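Local structure of Exo-beta-1,3-glucanase (4PEY) at residues N276-D280 against Q281-L285; L258-Q262 against F263-K267; D462-D465 against Q466-Q470; G18-G21 against P22-V26. The protein hydrolyses laminarin and laminarioligosaccharides as a secreted exo-beta-1,3-glucanase of glycoside hydrolase family 55, yielding glucose and laminaribiose. The protein carries 1 engineered substitution. One frame throughout, in Å; residues are numbered along the deposited sequence.

Interaction 1: N276-D280 against Q281-L285; sequences NAAVD and QGLHL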
ATOM      1  N   ASN A 276     -18.974 -10.932 -11.675  1.00 15.90           N
ATOM      2  CA  ASN A 276     -18.300 -11.500 -12.835  1.00 15.93           C
ATOM      3  C   ASN A 276     -19.080 -11.288 -14.126  1.00 17.13           C
ATOM      4  O   ASN A 276     -18.489 -11.008 -15.175  1.00 17.46           O
ATOM      5  CB  ASN A 276     -18.025 -12.987 -12.611  1.00 15.81           C
ATOM      6  CG  ASN A 276     -16.917 -13.217 -11.595  1.00 16.11           C
ATOM      7  OD1 ASN A 276     -16.170 -12.293 -11.252  1.00 15.54           O
ATOM      8  ND2 ASN A 276     -16.801 -14.444 -11.111  1.00 18.18           N
ATOM      9  N   ALA A 277     -20.404 -11.406 -14.044  1.00 17.55           N
ATOM     10  CA  ALA A 277     -21.269 -11.141 -15.193  1.00 18.82           C
ATOM     11  C   ALA A 277     -21.122  -9.695 -15.662  1.00 18.46           C
ATOM     12  O   ALA A 277     -21.123  -9.423 -16.863  1.00 19.16           O
ATOM     13  CB  ALA A 277     -22.720 -11.443 -14.849  1.00 19.93           C
ATOM     14  N   ALA A 278     -20.993  -8.772 -14.712  1.00 17.28           N
ATOM     15  CA  ALA A 278     -20.833  -7.359 -15.043  1.00 16.54           C
ATOM     16  C   ALA A 278     -19.583  -7.132 -15.892  1.00 16.40           C
ATOM     17  O   ALA A 278     -19.630  -6.437 -16.908  1.00 16.82           O
ATOM     18  CB  ALA A 278     -20.774  -6.512 -13.773  1.00 16.71           C
ATOM     19  N   VAL A 279     -18.467  -7.730 -15.481  1.00 17.21           N
ATOM     20  CA  VAL A 279     -17.219  -7.569 -16.217  1.00 16.55           C
ATOM     21  C   VAL A 279     -17.328  -8.222 -17.597  1.00 17.74           C
ATOM     22  O   VAL A 279     -16.900  -7.645 -18.603  1.00 18.03           O
ATOM     23  CB  VAL A 279     -16.028  -8.160 -15.442  1.00 16.43           C
ATOM     24  CG1 VAL A 279     -14.751  -8.039 -16.260  1.00 18.14           C
ATOM     25  CG2 VAL A 279     -15.874  -7.443 -14.106  1.00 16.92           C
ATOM     26  N   ASP A 280     -17.928  -9.410 -17.652  1.00 20.62           N
ATOM     27  CA  ASP A 280     -18.104 -10.083 -18.931  0.52 22.72           C
ATOM     28  C   ASP A 280     -18.960  -9.250 -19.886  1.00 22.50           C
ATOM     29  O   ASP A 280     -18.730  -9.271 -21.095  1.00 25.28           O
ATOM     30  CB  ASP A 280     -18.728 -11.462 -18.738  0.52 26.12           C
ATOM     31  CG  ASP A 280     -18.589 -12.334 -19.970  0.52 29.00           C
ATOM     32  OD1 ASP A 280     -17.492 -12.346 -20.568  0.52 29.67           O
ATOM     33  OD2 ASP A 280     -19.575 -12.997 -20.346  0.52 29.99           O
ATOM     34  N   GLN A 281     -19.920  -8.508 -19.340  1.00 20.68           N
ATOM     35  CA  GLN A 281     -20.808  -7.680 -20.146  1.00 22.26           C
ATOM     36  C   GLN A 281     -20.198  -6.322 -20.492  1.00 20.83           C
ATOM     37  O   GLN A 281     -20.817  -5.528 -21.200  1.00 24.73           O
ATOM     38  CB  GLN A 281     -22.148  -7.501 -19.426  1.00 24.34           C
ATOM     39  CG  GLN A 281     -22.935  -8.807 -19.317  1.00 27.44           C
ATOM     40  CD  GLN A 281     -24.155  -8.700 -18.420  1.00 29.79           C
ATOM     41  OE1 GLN A 281     -24.639  -7.603 -18.139  1.00 31.85           O
ATOM     42  NE2 GLN A 281     -24.657  -9.845 -17.967  1.00 29.25           N
ATOM     43  N   GLY A 282     -18.988  -6.056 -20.001  1.00 18.90           N
ATOM     44  CA  GLY A 282     -18.268  -4.856 -20.391  1.00 18.77           C
ATOM     45  C   GLY A 282     -18.240  -3.725 -19.379  1.00 18.75           C
ATOM     46  O   GLY A 282     -17.704  -2.651 -19.664  1.00 19.08           O
ATOM     47  N   LEU A 283     -18.812  -3.952 -18.199  1.00 16.62           N
ATOM     48  CA  LEU A 283     -18.797  -2.937 -17.143  1.00 15.23           C
ATOM     49  C   LEU A 283     -17.515  -2.975 -16.324  1.00 14.46           C
ATOM     50  O   LEU A 283     -16.915  -4.036 -16.128  1.00 15.61           O
ATOM     51  CB  LEU A 283     -19.996  -3.110 -16.210  1.00 16.03           C
ATOM     52  CG  LEU A 283     -21.366  -2.915 -16.863  1.00 17.71           C
ATOM     53  CD1 LEU A 283     -22.462  -3.263 -15.875  1.00 18.33           C
ATOM     54  CD2 LEU A 283     -21.541  -1.490 -17.386  1.00 19.90           C
ATOM     55  N   HIS A 284     -17.107  -1.805 -15.849  1.00 13.57           N
ATOM     56  CA  HIS A 284     -16.066  -1.711 -14.840  1.00 14.61           C
ATOM     57  C   HIS A 284     -16.689  -1.960 -13.471  1.00 13.83           C
ATOM     58  O   HIS A 284     -17.900  -2.171 -13.369  1.00 14.63           O
ATOM     59  CB  HIS A 284     -15.392  -0.343 -14.911  1.00 14.79           C
ATOM     60  CG  HIS A 284     -14.819  -0.033 -16.261  1.00 13.71           C
ATOM     61  ND1 HIS A 284     -13.534  -0.381 -16.618  1.00 14.59           N
ATOM     62  CD2 HIS A 284     -15.365   0.563 -17.346  1.00 15.84           C
ATOM     63  CE1 HIS A 284     -13.307   0.006 -17.860  1.00 15.17           C
ATOM     64  NE2 HIS A 284     -14.403   0.576 -18.328  1.00 16.08           N
ATOM     65  N   LEU A 285     -15.863  -1.959 -12.426  1.00 13.68           N
ATOM     66  CA  LEU A 285     -16.336  -2.245 -11.070  1.00 14.05           C
ATOM     67  C   LEU A 285     -16.031  -1.093 -10.126  1.00 13.17           C
ATOM     68  O   LEU A 285     -14.888  -0.657 -10.033  1.00 13.10           O
ATOM     69  CB  LEU A 285     -15.692  -3.528 -10.529  1.00 13.15           C
ATOM     70  CG  LEU A 285     -16.013  -4.813 -11.305  1.00 13.15           C
ATOM     71  CD1 LEU A 285     -15.210  -5.981 -10.752  1.00 15.15           C
ATOM     72  CD2 LEU A 285     -17.506  -5.128 -11.266  1.00 15.16           C
TER
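Val279 and Leu285 make the close apolar contact of this turn: CG2 of Val279 lies 3.7 Å from CD1 of Leu285, the two side chains crossing at about a right angle. Beside them Ala278 offers its methyl to two leucines, CB standing 4.2 Å from CD1 of Leu283 and 4.3 Å from CD2 of Leu285. Tyr264 of strand 263-266 packs on Ala278, Leu283 and Leu285, and Ala278, Val279 and Leu285 are buried. The backbone is just as closely fitted here, with CA of Val279 directing its hydrogen at O of Leu283 (3.5 Å).

The solvent side is looser. Asp280 is exposed, and Gln281, with CG beside its own backbone N (chi1 -67°), runs extended back along the helix. Its CG passes 3.1 Å from O of Ala277 and NE2 ends 4.0 Å from CB of the same alanine, while OE1 finds its polar partner in the backbone N of Val14.

Between the two sides the chain reverses. Leu283 N donates to Ala278 O (2.9 Å), and Gly282 N reaches Val279 O from above the carbonyl plane (3.0 Å). Gly282 has a phi of 104°, a backbone shape in which any side chain would collide with the carbonyl oxygen of Gln281. This is a Schellman motif, ending helix 272-280 and turning the chain into strand 284-287, which runs parallel to strand 263-266 in the beta-helical fold of the family.

Interaction 2: L258-Q262 against F263-K267; sequences LPLDQ and FYVVK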
ATOM      1  N   LEU A 258     -14.148   7.882 -17.611  1.00 18.30           N
ATOM      2  CA  LEU A 258     -15.196   6.878 -17.778  1.00 18.06           C
ATOM      3  C   LEU A 258     -16.452   7.292 -17.019  1.00 18.65           C
ATOM      4  O   LEU A 258     -16.396   7.494 -15.810  1.00 20.17           O
ATOM      5  CB  LEU A 258     -14.724   5.518 -17.270  1.00 18.53           C
ATOM      6  CG  LEU A 258     -13.500   4.903 -17.945  1.00 20.76           C
ATOM      7  CD1 LEU A 258     -13.032   3.680 -17.171  1.00 20.42           C
ATOM      8  CD2 LEU A 258     -13.830   4.540 -19.392  1.00 23.66           C
ATOM      9  N   PRO A 259     -17.586   7.426 -17.719  1.00 18.75           N
ATOM     10  CA  PRO A 259     -18.838   7.739 -17.015  1.00 19.53           C
ATOM     11  C   PRO A 259     -19.226   6.666 -15.997  1.00 19.17           C
ATOM     12  O   PRO A 259     -18.954   5.480 -16.219  1.00 18.10           O
ATOM     13  CB  PRO A 259     -19.873   7.803 -18.145  1.00 22.47           C
ATOM     14  CG  PRO A 259     -19.072   8.070 -19.386  1.00 24.50           C
ATOM     15  CD  PRO A 259     -17.772   7.347 -19.178  1.00 21.56           C
ATOM     16  N   LEU A 260     -19.863   7.084 -14.904  1.00 17.12           N
ATOM     17  CA  LEU A 260     -20.298   6.162 -13.864  1.00 18.60           C
ATOM     18  C   LEU A 260     -21.233   5.077 -14.402  1.00 20.10           C
ATOM     19  O   LEU A 260     -21.272   3.968 -13.860  1.00 18.91           O
ATOM     20  CB  LEU A 260     -20.986   6.929 -12.729  1.00 21.19           C
ATOM     21  CG  LEU A 260     -21.401   6.116 -11.500  1.00 24.62           C
ATOM     22  CD1 LEU A 260     -20.174   5.560 -10.795  1.00 25.40           C
ATOM     23  CD2 LEU A 260     -22.233   6.961 -10.544  1.00 25.58           C
ATOM     24  N   ASP A 261     -21.979   5.371 -15.466  1.00 19.88           N
ATOM     25  CA  ASP A 261     -22.909   4.368 -15.978  1.00 20.92           C
ATOM     26  C   ASP A 261     -22.174   3.237 -16.709  1.00 20.41           C
ATOM     27  O   ASP A 261     -22.796   2.262 -17.133  1.00 20.08           O
ATOM     28  CB  ASP A 261     -24.008   5.007 -16.860  1.00 24.59           C
ATOM     29  CG  ASP A 261     -23.505   5.559 -18.201  1.00 29.23           C
ATOM     30  OD1 ASP A 261     -22.370   5.296 -18.631  1.00 29.37           O
ATOM     31  OD2 ASP A 261     -24.309   6.258 -18.864  1.00 35.36           O
ATOM     32  N   GLN A 262     -20.853   3.349 -16.827  1.00 17.36           N
ATOM     33  CA  GLN A 262     -20.065   2.250 -17.380  0.55 18.22           C
ATOM     34  C   GLN A 262     -19.455   1.401 -16.265  1.00 17.31           C
ATOM     35  O   GLN A 262     -18.652   0.501 -16.523  1.00 16.52           O
ATOM     36  CB  GLN A 262     -18.981   2.786 -18.320  0.55 20.92           C
ATOM     37  CG  GLN A 262     -19.555   3.373 -19.610  0.55 24.07           C
ATOM     38  CD  GLN A 262     -18.501   3.990 -20.510  0.55 27.35           C
ATOM     39  OE1 GLN A 262     -17.307   3.737 -20.358  0.55 29.58           O
ATOM     40  NE2 GLN A 262     -18.945   4.810 -21.456  0.55 28.98           N
ATOM     41  N   PHE A 263     -19.862   1.685 -15.027  1.00 17.38           N
ATOM     42  CA  PHE A 263     -19.437   0.922 -13.853  1.00 16.30           C
ATOM     43  C   PHE A 263     -20.602   0.158 -13.242  1.00 16.90           C
ATOM     44  O   PHE A 263     -21.690   0.712 -13.093  1.00 18.52           O
ATOM     45  CB  PHE A 263     -18.847   1.843 -12.776  1.00 16.64           C
ATOM     46  CG  PHE A 263     -17.445   2.283 -13.050  1.00 13.94           C
ATOM     47  CD1 PHE A 263     -17.179   3.251 -14.006  1.00 15.99           C
ATOM     48  CD2 PHE A 263     -16.387   1.742 -12.328  1.00 14.82           C
ATOM     49  CE1 PHE A 263     -15.879   3.662 -14.253  1.00 16.07           C
ATOM     50  CE2 PHE A 263     -15.085   2.139 -12.570  1.00 14.56           C
ATOM     51  CZ  PHE A 263     -14.827   3.101 -13.534  1.00 16.25           C
ATOM     52  N   TYR A 264     -20.373  -1.103 -12.881  1.00 14.78           N
ATOM     53  CA  TYR A 264     -21.278  -1.788 -11.967  1.00 15.24           C
ATOM     54  C   TYR A 264     -20.962  -1.295 -10.562  1.00 15.01           C
ATOM     55  O   TYR A 264     -19.833  -1.442 -10.090  1.00 15.30           O
ATOM     56  CB  TYR A 264     -21.129  -3.311 -12.056  1.00 16.09           C
ATOM     57  CG  TYR A 264     -21.966  -4.070 -11.046  1.00 18.58           C
ATOM     58  CD1 TYR A 264     -23.314  -3.795 -10.883  1.00 23.06           C
ATOM     59  CD2 TYR A 264     -21.407  -5.074 -10.265  1.00 18.91           C
ATOM     60  CE1 TYR A 264     -24.082  -4.499  -9.959  1.00 23.39           C
ATOM     61  CE2 TYR A 264     -22.164  -5.773  -9.340  1.00 20.66           C
ATOM     62  CZ  TYR A 264     -23.499  -5.484  -9.191  1.00 22.29           C
ATOM     63  OH  TYR A 264     -24.255  -6.186  -8.275  1.00 24.73           O
ATOM     64  N   VAL A 265     -21.944  -0.674  -9.920  1.00 15.31           N
ATOM     65  CA  VAL A 265     -21.767  -0.134  -8.580  1.00 16.02           C
ATOM     66  C   VAL A 265     -22.077  -1.237  -7.587  1.00 15.10           C
ATOM     67  O   VAL A 265     -23.240  -1.572  -7.354  1.00 18.92           O
ATOM     68  CB  VAL A 265     -22.662   1.100  -8.353  1.00 17.54           C
ATOM     69  CG1 VAL A 265     -22.516   1.636  -6.935  1.00 18.20           C
ATOM     70  CG2 VAL A 265     -22.318   2.186  -9.371  1.00 18.88           C
ATOM     71  N   VAL A 266     -21.018  -1.830  -7.038  1.00 15.20           N
ATOM     72  CA  VAL A 266     -21.145  -2.983  -6.154  1.00 16.33           C
ATOM     73  C   VAL A 266     -21.550  -2.528  -4.758  1.00 16.08           C
ATOM     74  O   VAL A 266     -20.928  -1.635  -4.179  1.00 16.61           O
ATOM     75  CB  VAL A 266     -19.828  -3.787  -6.064  1.00 18.99           C
ATOM     76  CG1 VAL A 266     -20.056  -5.100  -5.314  1.00 21.32           C
ATOM     77  CG2 VAL A 266     -19.256  -4.048  -7.453  1.00 19.32           C
ATOM     78  N   LYS A 267     -22.604  -3.141  -4.235  1.00 16.75           N
ATOM     79  CA  LYS A 267     -23.103  -2.835  -2.905  1.00 19.64           C
ATOM     80  C   LYS A 267     -23.319  -4.134  -2.132  1.00 22.09           C
ATOM     81  O   LYS A 267     -23.426  -5.199  -2.739  1.00 21.06           O
ATOM     82  CB  LYS A 267     -24.391  -2.004  -3.007  1.00 22.73           C
ATOM     83  CG  LYS A 267     -24.105  -0.540  -3.331  1.00 25.62           C
ATOM     84  CD  LYS A 267     -25.355   0.301  -3.510  1.00 30.94           C
ATOM     85  CE  LYS A 267     -25.931   0.136  -4.891  1.00 32.89           C
ATOM     86  NZ  LYS A 267     -26.936   1.203  -5.164  1.00 34.99           N
TER
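Phe263 and Leu260 are joined by the backbone hydrogen bond that crosses this turn, Phe263 N to Leu260 O, at 2.9 Å and an N-H...O angle of 154°. The donor stands above the carbonyl plane, 58° out of it, as the tight 3-10 path of residues 260-262 brings it round. One residue earlier Gln262 N bonds to Pro259 O (2.9 Å), again three residues back, giving two consecutive bonds of this short spacing.

Leu258 and Pro259 meet the aromatic ring at its edge. With CG beside the backbone N (chi1 -78°), the ring swings back toward strand 255-259. There CD1 lies 3.6 Å from Pro259 O, which sits in the ring plane, and CE1 meets CB of Leu258 at 3.7 Å. The turn thereby links strand 255-259, antiparallel to strand 231-243, to strand 263-266, which opens the next run of parallel strands in this family 55 beta-helical enzyme. Val234 and Leu286 also touch the Phe263 side chain, and its ring meets that of His284. An alanine here is likely to leave Leu258 and His284 facing a gap between the two groups of strands.

Aliphatic packing is carried by Leu260: its CD1 lies 4.2 Å from CG2 of Val265 and 4.4 Å from CB of Phe263.

Interaction 3: D462-D465 against Q466-Q470; sequences DAPD and QAAIQ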
ATOM      1  N   ASP A 462       6.144 -14.476  16.079  1.00 15.20           N
ATOM      2  CA  ASP A 462       5.639 -15.559  16.914  1.00 14.46           C
ATOM      3  C   ASP A 462       6.204 -16.939  16.574  1.00 14.78           C
ATOM      4  O   ASP A 462       5.660 -17.963  16.996  1.00 15.55           O
ATOM      5  CB  ASP A 462       4.096 -15.577  16.878  1.00 15.78           C
ATOM      6  CG  ASP A 462       3.510 -15.558  15.466  1.00 16.77           C
ATOM      7  OD1 ASP A 462       4.255 -15.430  14.472  1.00 15.60           O
ATOM      8  OD2 ASP A 462       2.269 -15.647  15.364  1.00 18.51           O
ATOM      9  N   ALA A 463       7.317 -16.963  15.851  1.00 14.58           N
ATOM     10  CA  ALA A 463       8.048 -18.208  15.648  1.00 14.66           C
ATOM     11  C   ALA A 463       8.399 -18.786  17.017  1.00 16.03           C
ATOM     12  O   ALA A 463       9.003 -18.101  17.838  1.00 15.85           O
ATOM     13  CB  ALA A 463       9.302 -17.970  14.822  1.00 15.67           C
ATOM     14  N   PRO A 464       8.006 -20.042  17.277  1.00 16.52           N
ATOM     15  CA  PRO A 464       8.183 -20.561  18.641  1.00 17.70           C
ATOM     16  C   PRO A 464       9.626 -20.928  18.980  1.00 17.98           C
ATOM     17  O   PRO A 464      10.015 -20.884  20.154  1.00 17.15           O
ATOM     18  CB  PRO A 464       7.283 -21.805  18.663  1.00 19.59           C
ATOM     19  CG  PRO A 464       7.131 -22.209  17.243  1.00 20.34           C
ATOM     20  CD  PRO A 464       7.171 -20.926  16.443  1.00 17.91           C
ATOM     21  N   ASP A 465      10.403 -21.296  17.966  1.00 17.12           N
ATOM     22  CA  ASP A 465      11.784 -21.698  18.178  1.00 16.65           C
ATOM     23  C   ASP A 465      12.530 -21.681  16.851  1.00 15.76           C
ATOM     24  O   ASP A 465      11.935 -21.435  15.794  1.00 16.60           O
ATOM     25  CB  ASP A 465      11.869 -23.083  18.849  1.00 18.86           C
ATOM     26  CG  ASP A 465      11.074 -24.160  18.114  1.00 22.74           C
ATOM     27  OD1 ASP A 465      10.501 -25.035  18.803  1.00 30.47           O
ATOM     28  OD2 ASP A 465      11.025 -24.157  16.868  1.00 22.20           O
ATOM     29  N   GLN A 466      13.837 -21.917  16.915  1.00 15.73           N
ATOM     30  CA  GLN A 466      14.680 -21.889  15.730  1.00 15.55           C
ATOM     31  C   GLN A 466      14.242 -22.919  14.685  1.00 16.51           C
ATOM     32  O   GLN A 466      14.203 -22.623  13.487  1.00 16.92           O
ATOM     33  CB  GLN A 466      16.137 -22.124  16.121  1.00 15.64           C
ATOM     34  CG  GLN A 466      17.119 -21.751  15.029  1.00 14.29           C
ATOM     35  CD  GLN A 466      17.125 -20.255  14.773  1.00 14.56           C
ATOM     36  OE1 GLN A 466      17.350 -19.467  15.696  1.00 15.59           O
ATOM     37  NE2 GLN A 466      16.851 -19.849  13.522  1.00 14.05           N
ATOM     38  N   ALA A 467      13.901 -24.121  15.143  1.00 16.65           N
ATOM     39  CA  ALA A 467      13.498 -25.202  14.247  1.00 17.17           C
ATOM     40  C   ALA A 467      12.293 -24.832  13.387  1.00 18.22           C
ATOM     41  O   ALA A 467      12.162 -25.302  12.252  1.00 19.22           O
ATOM     42  CB  ALA A 467      13.193 -26.453  15.046  1.00 19.61           C
ATOM     43  N   ALA A 468      11.416 -23.995  13.934  1.00 17.40           N
ATOM     44  CA  ALA A 468      10.166 -23.639  13.265  1.00 17.28           C
ATOM     45  C   ALA A 468      10.397 -22.838  11.991  1.00 18.30           C
ATOM     46  O   ALA A 468       9.523 -22.784  11.128  1.00 19.21           O
ATOM     47  CB  ALA A 468       9.265 -22.862  14.214  1.00 19.17           C
ATOM     48  N   ILE A 469      11.562 -22.205  11.875  1.00 17.20           N
ATOM     49  CA  ILE A 469      11.854 -21.425  10.677  1.00 17.98           C
ATOM     50  C   ILE A 469      13.107 -21.933   9.961  1.00 16.95           C
ATOM     51  O   ILE A 469      13.701 -21.223   9.156  1.00 16.95           O
ATOM     52  CB  ILE A 469      12.005 -19.911  10.996  1.00 17.48           C
ATOM     53  CG1 ILE A 469      13.119 -19.650  12.023  1.00 17.16           C
ATOM     54  CG2 ILE A 469      10.662 -19.334  11.450  1.00 17.29           C
ATOM     55  CD1 ILE A 469      13.388 -18.167  12.274  1.00 17.52           C
ATOM     56  N   GLN A 470      13.505 -23.171  10.239  1.00 17.10           N
ATOM     57  CA  GLN A 470      14.657 -23.738   9.544  1.00 17.99           C
ATOM     58  C   GLN A 470      14.332 -23.901   8.059  1.00 18.92           C
ATOM     59  O   GLN A 470      13.263 -24.389   7.693  1.00 21.03           O
ATOM     60  CB  GLN A 470      15.075 -25.075  10.158  1.00 19.45           C
ATOM     61  CG  GLN A 470      16.412 -25.602   9.631  1.00 20.35           C
ATOM     62  CD  GLN A 470      17.619 -24.801  10.128  1.00 23.12           C
ATOM     63  OE1 GLN A 470      17.595 -24.213  11.216  1.00 24.52           O
ATOM     64  NE2 GLN A 470      18.682 -24.786   9.333  1.00 22.96           N
TER
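Asp465 folds its carboxylate over the short 3-10 turn that follows it and takes hold of Ala468. From CB, which lies close to the next peptide nitrogen, the chain turns at chi1 53° to set CG between the backbone N and the carbonyl carbon, a crowded position that brings CG to 4.1 Å from Ala467 N. At the tip, OD2 accepts from Ala468 N at 3.0 Å. The donor approaches nearly along the C-O direction of the carboxylate, yet the bond is bent, with 132° at the hydrogen. The same oxygen rests against two methyls, 3.4 Å from CB of Ala468 and 3.6 Å from CB of Ala467. A leucine in place of Asp465 would probably leave the Ala468 amide with the backbone carbonyl alone and the start of the turn less firmly set.

That carbonyl, Asp465 O, lies 3.2 Å from Ala468 N and receives it from above its plane. Apolar contacts close the base: CD of Pro464 meets CB of Ala468 at 3.6 Å, and CB of Ala463 meets CG2 of Ile469 at 3.9 Å. Trp412 packs on Pro464 and Ile469. Just upstream, Asp462 forms a salt bridge with Arg403, a substrate-binding residue, and Tyr461 also binds substrate, so the turn lies in a loop close to the substrate-binding residues. Two acceptors from one residue share a single N-H, each at an imperfect angle, which implies that the amide is held by their combined pull, and the negative charge of the carboxylate would be expected to strengthen its share.

Interaction 4: G18-G21 against P22-V26; sequences GDLG and PNVLV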
ATOM      1  N   GLY A  18     -25.888   4.371 -10.932  1.00 24.58           N
ATOM      2  CA  GLY A  18     -26.812   4.327  -9.817  1.00 25.28           C
ATOM      3  C   GLY A  18     -26.254   4.952  -8.555  1.00 27.11           C
ATOM      4  O   GLY A  18     -25.160   5.516  -8.552  1.00 27.57           O
ATOM      5  N   ASP A  19     -27.029   4.844  -7.484  1.00 26.85           N
ATOM      6  CA  ASP A  19     -26.700   5.428  -6.190  1.00 27.92           C
ATOM      7  C   ASP A  19     -25.453   4.787  -5.578  1.00 25.65           C
ATOM      8  O   ASP A  19     -25.241   3.580  -5.710  1.00 27.37           O
ATOM      9  CB  ASP A  19     -27.892   5.267  -5.247  1.00 31.71           C
ATOM     10  CG  ASP A  19     -27.722   6.027  -3.953  1.00 38.06           C
ATOM     11  OD1 ASP A  19     -27.857   7.269  -3.972  1.00 42.81           O
ATOM     12  OD2 ASP A  19     -27.470   5.384  -2.915  1.00 39.00           O
ATOM     13  N   LEU A  20     -24.636   5.592  -4.905  1.00 23.14           N
ATOM     14  CA  LEU A  20     -23.411   5.096  -4.277  1.00 20.88           C
ATOM     15  C   LEU A  20     -23.640   4.508  -2.880  1.00 19.97           C
ATOM     16  O   LEU A  20     -22.729   3.946  -2.282  1.00 19.24           O
ATOM     17  CB  LEU A  20     -22.369   6.213  -4.201  1.00 20.71           C
ATOM     18  CG  LEU A  20     -21.911   6.738  -5.562  1.00 22.87           C
ATOM     19  CD1 LEU A  20     -20.858   7.827  -5.399  1.00 24.35           C
ATOM     20  CD2 LEU A  20     -21.390   5.588  -6.416  1.00 24.48           C
ATOM     21  N   GLY A  21     -24.854   4.638  -2.356  1.00 20.69           N
ATOM     22  CA  GLY A  21     -25.198   3.967  -1.113  1.00 21.08           C
ATOM     23  C   GLY A  21     -24.928   4.782   0.140  1.00 21.41           C
ATOM     24  O   GLY A  21     -24.330   5.856   0.078  1.00 21.08           O
ATOM     25  N   PRO A  22     -25.355   4.261   1.297  1.00 21.63           N
ATOM     26  CA  PRO A  22     -25.337   5.029   2.547  1.00 21.98           C
ATOM     27  C   PRO A  22     -23.953   5.204   3.170  1.00 18.88           C
ATOM     28  O   PRO A  22     -23.826   5.997   4.103  1.00 21.09           O
ATOM     29  CB  PRO A  22     -26.237   4.204   3.469  1.00 23.71           C
ATOM     30  CG  PRO A  22     -26.113   2.806   2.953  1.00 23.47           C
ATOM     31  CD  PRO A  22     -25.994   2.941   1.464  1.00 22.97           C
ATOM     32  N   ASN A  23     -22.946   4.484   2.678  1.00 16.88           N
ATOM     33  CA  ASN A  23     -21.606   4.562   3.256  1.00 16.81           C
ATOM     34  C   ASN A  23     -20.693   5.525   2.503  1.00 16.05           C
ATOM     35  O   ASN A  23     -19.519   5.673   2.838  1.00 15.80           O
ATOM     36  CB  ASN A  23     -20.959   3.177   3.305  1.00 17.92           C
ATOM     37  CG  ASN A  23     -21.694   2.226   4.220  1.00 22.23           C
ATOM     38  OD1 ASN A  23     -22.441   2.649   5.104  1.00 24.76           O
ATOM     39  ND2 ASN A  23     -21.473   0.928   4.025  1.00 23.04           N
ATOM     40  N   VAL A  24     -21.227   6.165   1.472  1.00 16.77           N
ATOM     41  CA  VAL A  24     -20.506   7.232   0.800  1.00 15.43           C
ATOM     42  C   VAL A  24     -21.182   8.541   1.178  1.00 16.33           C
ATOM     43  O   VAL A  24     -22.317   8.808   0.776  1.00 19.50           O
ATOM     44  CB  VAL A  24     -20.487   7.074  -0.739  1.00 15.88           C
ATOM     45  CG1 VAL A  24     -19.700   8.210  -1.370  1.00 17.08           C
ATOM     46  CG2 VAL A  24     -19.878   5.741  -1.148  1.00 16.63           C
ATOM     47  N   LEU A  25     -20.495   9.334   1.988  1.00 14.35           N
ATOM     48  CA  LEU A  25     -21.023  10.606   2.450  1.00 15.13           C
ATOM     49  C   LEU A  25     -20.498  11.690   1.528  1.00 14.94           C
ATOM     50  O   LEU A  25     -19.291  11.922   1.465  1.00 15.85           O
ATOM     51  CB  LEU A  25     -20.621  10.879   3.905  1.00 18.39           C
ATOM     52  CG  LEU A  25     -21.212  10.013   5.025  1.00 22.07           C
ATOM     53  CD1 LEU A  25     -20.777   8.561   4.938  1.00 26.22           C
ATOM     54  CD2 LEU A  25     -20.834  10.583   6.378  1.00 23.87           C
ATOM     55  N   VAL A  26     -21.401  12.326   0.790  1.00 16.86           N
ATOM     56  CA  VAL A  26     -21.018  13.347  -0.169  1.00 16.44           C
ATOM     57  C   VAL A  26     -21.377  14.729   0.365  1.00 16.78           C
ATOM     58  O   VAL A  26     -22.524  14.989   0.734  1.00 19.59           O
ATOM     59  CB  VAL A  26     -21.687  13.118  -1.543  1.00 17.87           C
ATOM     60  CG1 VAL A  26     -21.225  14.165  -2.536  1.00 19.51           C
ATOM     61  CG2 VAL A  26     -21.358  11.723  -2.069  1.00 18.81           C
TER
HETATM   62  O   HOH W   1     -22.260   3.028   0.303  1.00 19.05           O
HETATM   63  O   HOH W   2     -23.944   8.415  -1.562  1.00 29.56           O
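Gly21 enters Pro22 with a phi of 90° and an almost fully extended psi, a backbone shape suited to glycine: a side chain here would run into CD of Pro22 and press on the carbonyl of Leu20. From this point a type I beta turn spans Gly21 to Val24, with Pro22 and Asn23 at its corners. The bond that closes it, Val24 N to Gly21 O, is straight (165°) but weak, at 3.4 Å.

Two waters bridge the turn as well. One gives a hydrogen to Leu20 O (2.8 Å) and accepts from Asn23 N (2.9 Å), joining the approach to the turn with its second corner. The other donates both to Gly21 O (3.1 Å) and to Val24 O (2.9 Å), so the carbonyl of Gly21 accepts from a water in addition to the weak bond from Val24. Ahead of the turn, OD2 of Asp19 takes the amide of Gly21 at 2.8 Å from above the carboxylate plane, forming an Asx turn that fixes the way into the glycine.

The apolar side is carried by Val24. Its CG1 is anti to the backbone N, which leaves CG2 to reach back to Leu20, 3.6 Å from O and 4.0 Å from CB.

Beyond the turn, strand 24-27 runs parallel to strand 55-59, where Asn23 and Leu25 bond to the backbone of Ala56 and Val24 packs on Met58. Toward the second group of strands, Asn23 ND2 binds Pro289 O just after strand 284-287, and Lys267, following strand 263-266, binds Asp19 O.

From the N terminus, interaction 4 comes first, a beta turn that delivers the chain to strand 24-27 beside strand 55-59. Interaction 2 then closes the turn between strands 255-259 and 263-266, and interaction 1 the turn from helix 272-280 into strand 284-287. Interaction 3 follows far downstream, in the loop after strand 450-458. All four are local and in series, so none nests in or crosses another. Interactions 1 and 2 meet directly, because His284 bonds to the backbones of Gln262 and Tyr264; interaction 2 also touches interaction 4 where Val265 packs on Leu20. Interaction 3 stands apart, its centre about 45 Å or more from the other centres.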